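Local atomic coordinates of vacuolar protein sorting-associated protein 29 (Entamoeba histolytica, PDB entry 5XCJ), a protein that probably serves retromer-dependent protein transport as its Vps29 subunit, with a metallophosphatase fold that can bind zinc. Residues D107-I112 against G125-L130; I75-F80 against L153-S158; L2-G7 against Q32-T37. The protein carries 1 engineered substitution. All coordinates share one frame; numbering follows the deposited sequence.

Contact 1 (D107-I112 against G125-L130)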
loop_
_atom_site.group_PDB
_atom_site.type_symbol
_atom_site.label_atom_id
_atom_site.label_comp_id
_atom_site.label_asym_id
_atom_site.label_seq_id
_atom_site.Cartn_x
_atom_site.Cartn_y
_atom_site.Cartn_z
ATOM N N ASP A 107 10.119 7.793 -12.696
ATOM C CA ASP A 107 11.382 7.110 -12.971
ATOM C C ASP A 107 11.767 6.137 -11.856
ATOM O O ASP A 107 12.872 6.181 -11.331
ATOM C CB ASP A 107 12.516 8.091 -13.236
ATOM C CG ASP A 107 13.787 7.389 -13.650
ATOM O OD1 ASP A 107 13.682 6.297 -14.231
ATOM O OD2 ASP A 107 14.880 7.916 -13.383
ATOM N N VAL A 108 10.848 5.242 -11.525
ATOM C CA VAL A 108 11.063 4.283 -10.457
ATOM C C VAL A 108 10.841 2.854 -10.914
ATOM O O VAL A 108 10.108 2.601 -11.859
ATOM C CB VAL A 108 10.098 4.547 -9.286
ATOM C CG1 VAL A 108 10.364 5.908 -8.667
ATOM C CG2 VAL A 108 8.663 4.453 -9.763
ATOM N N ASP A 109 11.570 1.940 -10.292
ATOM C CA ASP A 109 11.442 0.511 -10.546
ATOM C C ASP A 109 10.111 -0.066 -10.054
ATOM O O ASP A 109 9.549 -0.974 -10.652
ATOM C CB ASP A 109 12.619 -0.249 -9.949
ATOM C CG ASP A 109 13.942 0.392 -10.279
ATOM O OD1 ASP A 109 14.089 0.903 -11.404
ATOM O OD2 ASP A 109 14.828 0.391 -9.414
ATOM N N ILE A 110 9.648 0.453 -8.922
ATOM C CA ILE A 110 8.411 0.006 -8.311
ATOM C C ILE A 110 7.419 1.149 -8.103
ATOM O O ILE A 110 7.779 2.201 -7.596
ATOM C CB ILE A 110 8.681 -0.647 -6.940
ATOM C CG1 ILE A 110 9.636 -1.833 -7.071
ATOM C CG2 ILE A 110 7.383 -1.085 -6.283
ATOM C CD1 ILE A 110 9.950 -2.507 -5.754
ATOM N N LEU A 111 6.175 0.937 -8.512
ATOM C CA LEU A 111 5.143 1.943 -8.309
ATOM C C LEU A 111 4.051 1.388 -7.404
ATOM O O LEU A 111 3.407 0.397 -7.724
ATOM C CB LEU A 111 4.543 2.410 -9.637
ATOM C CG LEU A 111 3.482 3.503 -9.514
ATOM C CD1 LEU A 111 4.103 4.795 -9.024
ATOM C CD2 LEU A 111 2.756 3.720 -10.833
ATOM N N ILE A 112 3.837 2.056 -6.281
ATOM C CA ILE A 112 2.832 1.646 -5.321
ATOM C C ILE A 112 1.677 2.635 -5.343
ATOM O O ILE A 112 1.876 3.836 -5.214
ATOM C CB ILE A 112 3.402 1.567 -3.895
ATOM C CG1 ILE A 112 4.594 0.604 -3.847
ATOM C CG2 ILE A 112 2.327 1.153 -2.913
ATOM C CD1 ILE A 112 5.196 0.425 -2.475
ATOM N N GLY A 125 6.709 -5.309 -18.141
ATOM C CA GLY A 125 7.894 -4.810 -18.812
ATOM C C GLY A 125 9.104 -4.619 -17.922
ATOM O O GLY A 125 9.884 -3.707 -18.126
ATOM N N GLY A 126 9.256 -5.484 -16.927
ATOM C CA GLY A 126 10.381 -5.413 -16.013
ATOM C C GLY A 126 10.194 -4.451 -14.857
ATOM O O GLY A 126 11.064 -4.311 -14.005
ATOM N N LYS A 127 9.040 -3.803 -14.828
ATOM C CA LYS A 127 8.688 -2.870 -13.767
ATOM C C LYS A 127 7.598 -3.510 -12.909
ATOM O O LYS A 127 6.825 -4.331 -13.388
ATOM C CB LYS A 127 8.212 -1.531 -14.329
ATOM C CG LYS A 127 9.162 -0.882 -15.320
ATOM C CD LYS A 127 10.523 -0.619 -14.713
ATOM C CE LYS A 127 11.579 -0.464 -15.795
ATOM N NZ LYS A 127 12.840 0.124 -15.282
ATOM N N TYR A 128 7.546 -3.133 -11.636
ATOM C CA TYR A 128 6.578 -3.716 -10.719
ATOM C C TYR A 128 5.548 -2.725 -10.214
ATOM O O TYR A 128 5.889 -1.636 -9.779
ATOM C CB TYR A 128 7.308 -4.360 -9.545
ATOM C CG TYR A 128 8.439 -5.261 -9.978
ATOM C CD1 TYR A 128 9.709 -4.758 -10.180
ATOM C CD2 TYR A 128 8.225 -6.611 -10.200
ATOM C CE1 TYR A 128 10.743 -5.579 -10.583
ATOM C CE2 TYR A 128 9.248 -7.438 -10.602
ATOM C CZ TYR A 128 10.502 -6.918 -10.793
ATOM O OH TYR A 128 11.522 -7.743 -11.195
ATOM N N PHE A 129 4.284 -3.116 -10.308
ATOM C CA PHE A 129 3.178 -2.292 -9.855
ATOM C C PHE A 129 2.493 -3.009 -8.704
ATOM O O PHE A 129 1.976 -4.104 -8.873
ATOM C CB PHE A 129 2.207 -2.046 -11.005
ATOM C CG PHE A 129 2.795 -1.232 -12.120
ATOM C CD1 PHE A 129 3.631 -1.816 -13.054
ATOM C CD2 PHE A 129 2.526 0.118 -12.224
ATOM C CE1 PHE A 129 4.178 -1.066 -14.075
ATOM C CE2 PHE A 129 3.071 0.869 -13.243
ATOM C CZ PHE A 129 3.901 0.274 -14.170
ATOM N N LEU A 130 2.478 -2.362 -7.542
ATOM C CA LEU A 130 1.900 -2.937 -6.333
ATOM C C LEU A 130 0.773 -2.131 -5.690
ATOM O O LEU A 130 0.849 -0.916 -5.577
ATOM C CB LEU A 130 3.002 -3.167 -5.301
ATOM C CG LEU A 130 4.328 -3.669 -5.866
ATOM C CD1 LEU A 130 5.412 -3.705 -4.806
ATOM C CD2 LEU A 130 4.136 -5.036 -6.489
HETATM O O HOH W 1 13.102 3.081 -14.199
HETATM O O HOH W 2 12.061 -2.768 -11.783
#
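Strand 110-112, central in the five-stranded mixed sheet of the metallophosphatase fold, pairs in parallel with strand 127-130, their axes approaching to 4.8 Å at 14°. D109, L111 and their partners are tied by three backbone bonds: Y128 N to D109 O, L111 N to Y128 O (2.9 Å) and L130 N to L111 O. The first is almost straight, 178° at the hydrogen. I110, Y128, I112 and L130 share one face, where I110 CG2 meets L130 CD1 at 3.6 Å. That CG2 stands anti to the backbone N (chi1 -58° for CG1) and is the branch that touches L130. On the other face L111 sends CD2 obliquely to F129 CE2 (3.7 Å), and helix 96-106 covers both through L106 and L99. The Y128 ring presents its edge to D109 O, with CD1 3.8 Å away.

Where the pairing ends, polar groups take over. D109 OD1 stands 4.1 Å from K127 NZ, beyond salt-bridge range, while OD2 accepts a bond from K81 N. One water links K127 NZ (3.2 Å) to D107 OD1; a second donates to both D109 O and G126 O (2.9 Å), giving D109 O two donors. The chemistry thus divides: apolar faces and backbone bonds fix the buried part, whereas at the edge water links K127 to D107, and the attraction between D109 and K127 is probably modest.

Contact 2 (I75-F80 against L153-S158)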
loop_
_atom_site.group_PDB
_atom_site.type_symbol
_atom_site.label_atom_id
_atom_site.label_comp_id
_atom_site.label_asym_id
_atom_site.label_seq_id
_atom_site.Cartn_x
_atom_site.Cartn_y
_atom_site.Cartn_z
ATOM N N ILE A 75 11.165 6.604 -2.732
ATOM C CA ILE A 75 12.090 6.055 -1.745
ATOM C C ILE A 75 12.941 4.946 -2.345
ATOM O O ILE A 75 12.416 4.062 -3.009
ATOM C CB ILE A 75 11.341 5.468 -0.538
ATOM C CG1 ILE A 75 10.622 6.575 0.238
ATOM C CG2 ILE A 75 12.301 4.689 0.343
ATOM C CD1 ILE A 75 9.650 6.077 1.283
ATOM N N LYS A 76 14.239 4.979 -2.087
ATOM C CA LYS A 76 15.131 3.960 -2.617
ATOM C C LYS A 76 15.441 2.921 -1.554
ATOM O O LYS A 76 15.935 3.243 -0.480
ATOM C CB LYS A 76 16.428 4.592 -3.114
ATOM C CG LYS A 76 17.439 3.606 -3.676
ATOM C CD LYS A 76 16.924 2.942 -4.938
ATOM C CE LYS A 76 17.866 1.849 -5.420
ATOM N NZ LYS A 76 18.779 2.300 -6.506
ATOM N N ILE A 77 15.082 1.679 -1.842
ATOM C CA ILE A 77 15.347 0.571 -0.939
ATOM C C ILE A 77 16.057 -0.518 -1.727
ATOM O O ILE A 77 15.569 -0.954 -2.765
ATOM C CB ILE A 77 14.052 0.055 -0.298
ATOM C CG1 ILE A 77 13.387 1.175 0.504
ATOM C CG2 ILE A 77 14.332 -1.149 0.581
ATOM C CD1 ILE A 77 11.910 0.975 0.733
ATOM N N GLY A 78 17.197 -0.966 -1.217
ATOM C CA GLY A 78 17.979 -1.972 -1.905
ATOM C C GLY A 78 18.369 -1.416 -3.260
ATOM O O GLY A 78 18.906 -0.325 -3.351
ATOM N N ASN A 79 18.062 -2.160 -4.317
ATOM C CA ASN A 79 18.348 -1.734 -5.685
ATOM C C ASN A 79 17.106 -1.171 -6.379
ATOM O O ASN A 79 17.113 -0.962 -7.585
ATOM C CB ASN A 79 18.910 -2.893 -6.509
ATOM C CG ASN A 79 20.385 -3.133 -6.251
ATOM O OD1 ASN A 79 21.088 -2.268 -5.746
ATOM N ND2 ASN A 79 20.851 -4.321 -6.601
ATOM N N PHE A 80 16.054 -0.927 -5.609
ATOM C CA PHE A 80 14.795 -0.457 -6.171
ATOM C C PHE A 80 14.402 0.972 -5.808
ATOM O O PHE A 80 14.413 1.346 -4.647
ATOM C CB PHE A 80 13.658 -1.370 -5.712
ATOM C CG PHE A 80 13.757 -2.783 -6.214
ATOM C CD1 PHE A 80 13.222 -3.132 -7.434
ATOM C CD2 PHE A 80 14.354 -3.763 -5.445
ATOM C CE1 PHE A 80 13.300 -4.429 -7.892
ATOM C CE2 PHE A 80 14.436 -5.062 -5.898
ATOM C CZ PHE A 80 13.907 -5.397 -7.123
ATOM N N LEU A 153 6.963 -6.492 2.032
ATOM C CA LEU A 153 7.995 -6.712 1.033
ATOM C C LEU A 153 9.323 -7.036 1.675
ATOM O O LEU A 153 9.741 -6.380 2.617
ATOM C CB LEU A 153 8.182 -5.486 0.135
ATOM C CG LEU A 153 6.978 -4.754 -0.451
ATOM C CD1 LEU A 153 7.476 -3.596 -1.303
ATOM C CD2 LEU A 153 6.094 -5.688 -1.255
ATOM N N GLU A 154 9.974 -8.066 1.159
ATOM C CA GLU A 154 11.291 -8.428 1.637
ATOM C C GLU A 154 12.197 -8.088 0.466
ATOM O O GLU A 154 12.092 -8.690 -0.595
ATOM C CB GLU A 154 11.352 -9.913 1.974
ATOM C CG GLU A 154 12.739 -10.433 2.306
ATOM C CD GLU A 154 12.715 -11.827 2.906
ATOM O OE1 GLU A 154 11.667 -12.498 2.835
ATOM O OE2 GLU A 154 13.748 -12.248 3.455
ATOM N N ILE A 155 13.040 -7.083 0.642
ATOM C CA ILE A 155 13.945 -6.678 -0.415
ATOM C C ILE A 155 15.410 -6.802 -0.020
ATOM O O ILE A 155 15.851 -6.230 0.971
ATOM C CB ILE A 155 13.706 -5.211 -0.820
ATOM C CG1 ILE A 155 12.300 -5.020 -1.385
ATOM C CG2 ILE A 155 14.753 -4.748 -1.818
ATOM C CD1 ILE A 155 12.038 -3.618 -1.877
ATOM N N ASN A 156 16.157 -7.579 -0.787
ATOM C CA ASN A 156 17.585 -7.678 -0.575
ATOM C C ASN A 156 18.174 -7.290 -1.917
ATOM O O ASN A 156 18.118 -8.077 -2.854
ATOM C CB ASN A 156 17.985 -9.102 -0.205
ATOM C CG ASN A 156 19.414 -9.191 0.292
ATOM O OD1 ASN A 156 20.037 -8.179 0.600
ATOM N ND2 ASN A 156 19.939 -10.403 0.369
ATOM N N ASP A 157 18.653 -6.053 -2.027
ATOM C CA ASP A 157 19.236 -5.578 -3.274
ATOM C C ASP A 157 18.223 -5.668 -4.406
ATOM O O ASP A 157 17.219 -4.964 -4.402
ATOM C CB ASP A 157 20.539 -6.295 -3.587
ATOM C CG ASP A 157 21.700 -5.745 -2.790
ATOM O OD1 ASP A 157 21.653 -4.563 -2.407
ATOM O OD2 ASP A 157 22.659 -6.495 -2.538
ATOM N N SER A 158 18.504 -6.522 -5.382
ATOM C CA SER A 158 17.637 -6.700 -6.539
ATOM C C SER A 158 16.613 -7.819 -6.378
ATOM O O SER A 158 15.859 -8.105 -7.298
ATOM C CB SER A 158 18.467 -6.911 -7.805
ATOM O OG SER A 158 19.113 -5.716 -8.184
HETATM O O HOH W 3 21.227 -2.027 -2.461
#
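I155, the first residue of 153-158 to touch 75-80, points toward that segment and uses both branches. Its CG2, set anti to the backbone N by chi1 of -63°, lies 3.8 Å from F80 CD2, oblique to that ring. The other branch ends in CD1, 4.2 Å from I77 CG2, where the two isoleucine side chains cross at about a right angle. At D157 positive phi swings the chain round, and the carbonyl O becomes the acceptor for N79 N at 2.9 Å. N79 N comes in over the carbonyl group, 54° from its plane, rather than in line with a lone pair. The same D157 O lies 3.2 Å from F80 CE2, again oblique to the ring. Beyond the backbone, the D157 carboxylate and the N79 amide are nearly parallel, their planes 14° apart, and a water bridges them by donating to D157 OD1 (2.6 Å) and N79 OD1. S158 closes the contact. Its OG accepts from N79 ND2 at 2.7 Å, lying close to the plane of the amide, and its carbonyl O sits at the edge of the F80 ring, 3.3 Å from CZ. N79 is therefore gripped through both its backbone N and its amide.

N79 lies in the type II' turn I77 to F80, which has G78 at positive phi and is closed by paired backbone bonds between I77 and F80. That turn connects the two strands of the hairpin 72-77/80-85, and it rests against the exit of strand 149-156 toward strand 159-168. L160 of the latter strand touches both F80 and I155, while M1 and V3 touch I77, so the turn of one sheet packs on the end of the other.

Contact 3 (L2-G7 against Q32-T37)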
loop_
_atom_site.group_PDB
_atom_site.type_symbol
_atom_site.label_atom_id
_atom_site.label_comp_id
_atom_site.label_asym_id
_atom_site.label_seq_id
_atom_site.Cartn_x
_atom_site.Cartn_y
_atom_site.Cartn_z
ATOM N N LEU A 2 12.647 -4.717 5.363
ATOM C CA LEU A 2 11.269 -5.181 5.360
ATOM C C LEU A 2 10.383 -3.954 5.286
ATOM O O LEU A 2 10.478 -3.065 6.124
ATOM C CB LEU A 2 10.956 -5.966 6.629
ATOM C CG LEU A 2 9.541 -6.520 6.707
ATOM C CD1 LEU A 2 9.331 -7.594 5.659
ATOM C CD2 LEU A 2 9.289 -7.068 8.097
ATOM N N VAL A 3 9.532 -3.914 4.270
ATOM C CA VAL A 3 8.645 -2.783 4.037
ATOM C C VAL A 3 7.168 -3.142 4.111
ATOM O O VAL A 3 6.688 -4.004 3.384
ATOM C CB VAL A 3 8.916 -2.198 2.642
ATOM C CG1 VAL A 3 8.211 -0.872 2.452
ATOM C CG2 VAL A 3 10.411 -2.090 2.389
ATOM N N LEU A 4 6.443 -2.466 4.992
ATOM C CA LEU A 4 5.023 -2.714 5.119
ATOM C C LEU A 4 4.318 -1.776 4.144
ATOM O O LEU A 4 4.511 -0.573 4.209
ATOM C CB LEU A 4 4.555 -2.433 6.551
ATOM C CG LEU A 4 3.055 -2.348 6.831
ATOM C CD1 LEU A 4 2.340 -3.669 6.596
ATOM C CD2 LEU A 4 2.782 -1.828 8.232
ATOM N N VAL A 5 3.543 -2.337 3.223
ATOM C CA VAL A 5 2.793 -1.533 2.264
ATOM C C VAL A 5 1.326 -1.620 2.675
ATOM O O VAL A 5 0.712 -2.677 2.618
ATOM C CB VAL A 5 3.000 -2.023 0.821
ATOM C CG1 VAL A 5 2.285 -1.117 -0.168
ATOM C CG2 VAL A 5 4.482 -2.104 0.504
ATOM N N ILE A 6 0.777 -0.488 3.095
ATOM C CA ILE A 6 -0.593 -0.412 3.595
ATOM C C ILE A 6 -1.271 0.906 3.210
ATOM O O ILE A 6 -0.595 1.850 2.825
ATOM C CB ILE A 6 -0.574 -0.569 5.132
ATOM C CG1 ILE A 6 -1.900 -1.101 5.681
ATOM C CG2 ILE A 6 -0.155 0.732 5.783
ATOM C CD1 ILE A 6 -1.833 -1.512 7.134
ATOM N N GLY A 7 -2.597 0.950 3.311
ATOM C CA GLY A 7 -3.351 2.146 2.982
ATOM C C GLY A 7 -4.855 1.981 2.847
ATOM O O GLY A 7 -5.407 0.925 3.138
ATOM N N GLN A 32 11.338 -2.303 8.904
ATOM C CA GLN A 32 12.169 -1.123 8.713
ATOM C C GLN A 32 11.470 0.123 8.159
ATOM O O GLN A 32 11.744 1.232 8.588
ATOM C CB GLN A 32 13.375 -1.461 7.843
ATOM C CG GLN A 32 14.423 -2.303 8.550
ATOM C CD GLN A 32 14.024 -3.757 8.643
ATOM O OE1 GLN A 32 13.327 -4.273 7.776
ATOM N NE2 GLN A 32 14.462 -4.425 9.700
ATOM N N THR A 33 10.594 -0.078 7.181
ATOM C CA THR A 33 9.906 1.032 6.524
ATOM C C THR A 33 8.420 0.760 6.281
ATOM O O THR A 33 8.019 -0.382 6.060
ATOM C CB THR A 33 10.614 1.349 5.178
ATOM O OG1 THR A 33 12.021 1.417 5.390
ATOM C CG2 THR A 33 10.163 2.666 4.566
ATOM N N VAL A 34 7.628 1.828 6.325
ATOM C CA VAL A 34 6.208 1.752 6.065
ATOM C C VAL A 34 5.868 2.679 4.896
ATOM O O VAL A 34 6.215 3.854 4.916
ATOM C CB VAL A 34 5.380 2.186 7.291
ATOM C CG1 VAL A 34 3.963 2.535 6.883
ATOM C CG2 VAL A 34 5.387 1.110 8.367
ATOM N N LEU A 35 5.238 2.132 3.865
ATOM C CA LEU A 35 4.815 2.927 2.723
ATOM C C LEU A 35 3.294 2.909 2.743
ATOM O O LEU A 35 2.675 1.882 2.494
ATOM C CB LEU A 35 5.365 2.348 1.421
ATOM C CG LEU A 35 6.890 2.225 1.391
ATOM C CD1 LEU A 35 7.395 1.841 0.011
ATOM C CD2 LEU A 35 7.560 3.493 1.896
ATOM N N CYS A 36 2.702 4.055 3.030
ATOM C CA CYS A 36 1.261 4.165 3.131
ATOM C C CYS A 36 0.677 4.970 1.982
ATOM O O CYS A 36 1.100 6.090 1.716
ATOM C CB CYS A 36 0.881 4.794 4.469
ATOM S SG CYS A 36 -0.893 4.941 4.749
ATOM N N THR A 37 -0.338 4.406 1.343
ATOM C CA THR A 37 -1.009 5.035 0.208
ATOM C C THR A 37 -1.925 6.215 0.544
ATOM O O THR A 37 -2.377 6.912 -0.354
ATOM C CB THR A 37 -1.767 4.018 -0.658
ATOM O OG1 THR A 37 -2.689 3.283 0.148
ATOM C CG2 THR A 37 -0.791 3.065 -1.332
#
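V3 has CG1 anti to the backbone N (chi1 -169°), and that methyl meets L35 CG obliquely at 3.5 Å. On the opposite face of the sheet L4 and V34 run alongside each other in the same direction, with CD2 of L4 3.9 Å from CG2 of V34.

Between these side chains runs an unbroken parallel register, V3 with T33 through I6 with C36. Five backbone bonds alternate across it: T33 N to L2 O, L4 N to T33 O (2.8 Å), L35 N to L4 O (2.8 Å), I6 N to L35 O and T37 N to I6 O (3.0 Å). At the N-terminal end Q32, bent at chi2, brings OE1 to L2 N in an apparent bond whose shortness leaves its exact length doubtful. At the C-terminal end the lack of a side chain at G7 lets T37 OG1 come within 3.1 Å of G7 CA.

Helix 43-52 covers the L4 and V34 face through L52 and L49. The pair belongs to the beta-alpha-beta unit of strand 2-6, helix 20-28 and strand 33-36; its C-terminal ends lead to D8 and N39, which can bind zinc in this protein. No zinc is bound in this model, where A62 is an engineered residue of that metallophosphatase site.

Contact 3 closes first along the chain, and contact 1 then lies nested within the loop closed by contact 2. Their centres are 12 Å (1 and 2), 13 Å (2 and 3) and 15 Å (1 and 3) apart. Contact 3 belongs to the six-stranded sheet and contact 1 to the five-stranded one. I112 CD1 packs on L35 CD1 at 3.6 Å between the sheets; I110 and Y128 reach F80, and L153 N probably bonds V3 O. Contacts 1 and 3 are thus buried, one in each sheet, and contact 2 links the sheets at a partly exposed turn. Among the zinc-site residues, D8 follows 2-7, N39 follows 32-37, and H115 follows 107-112.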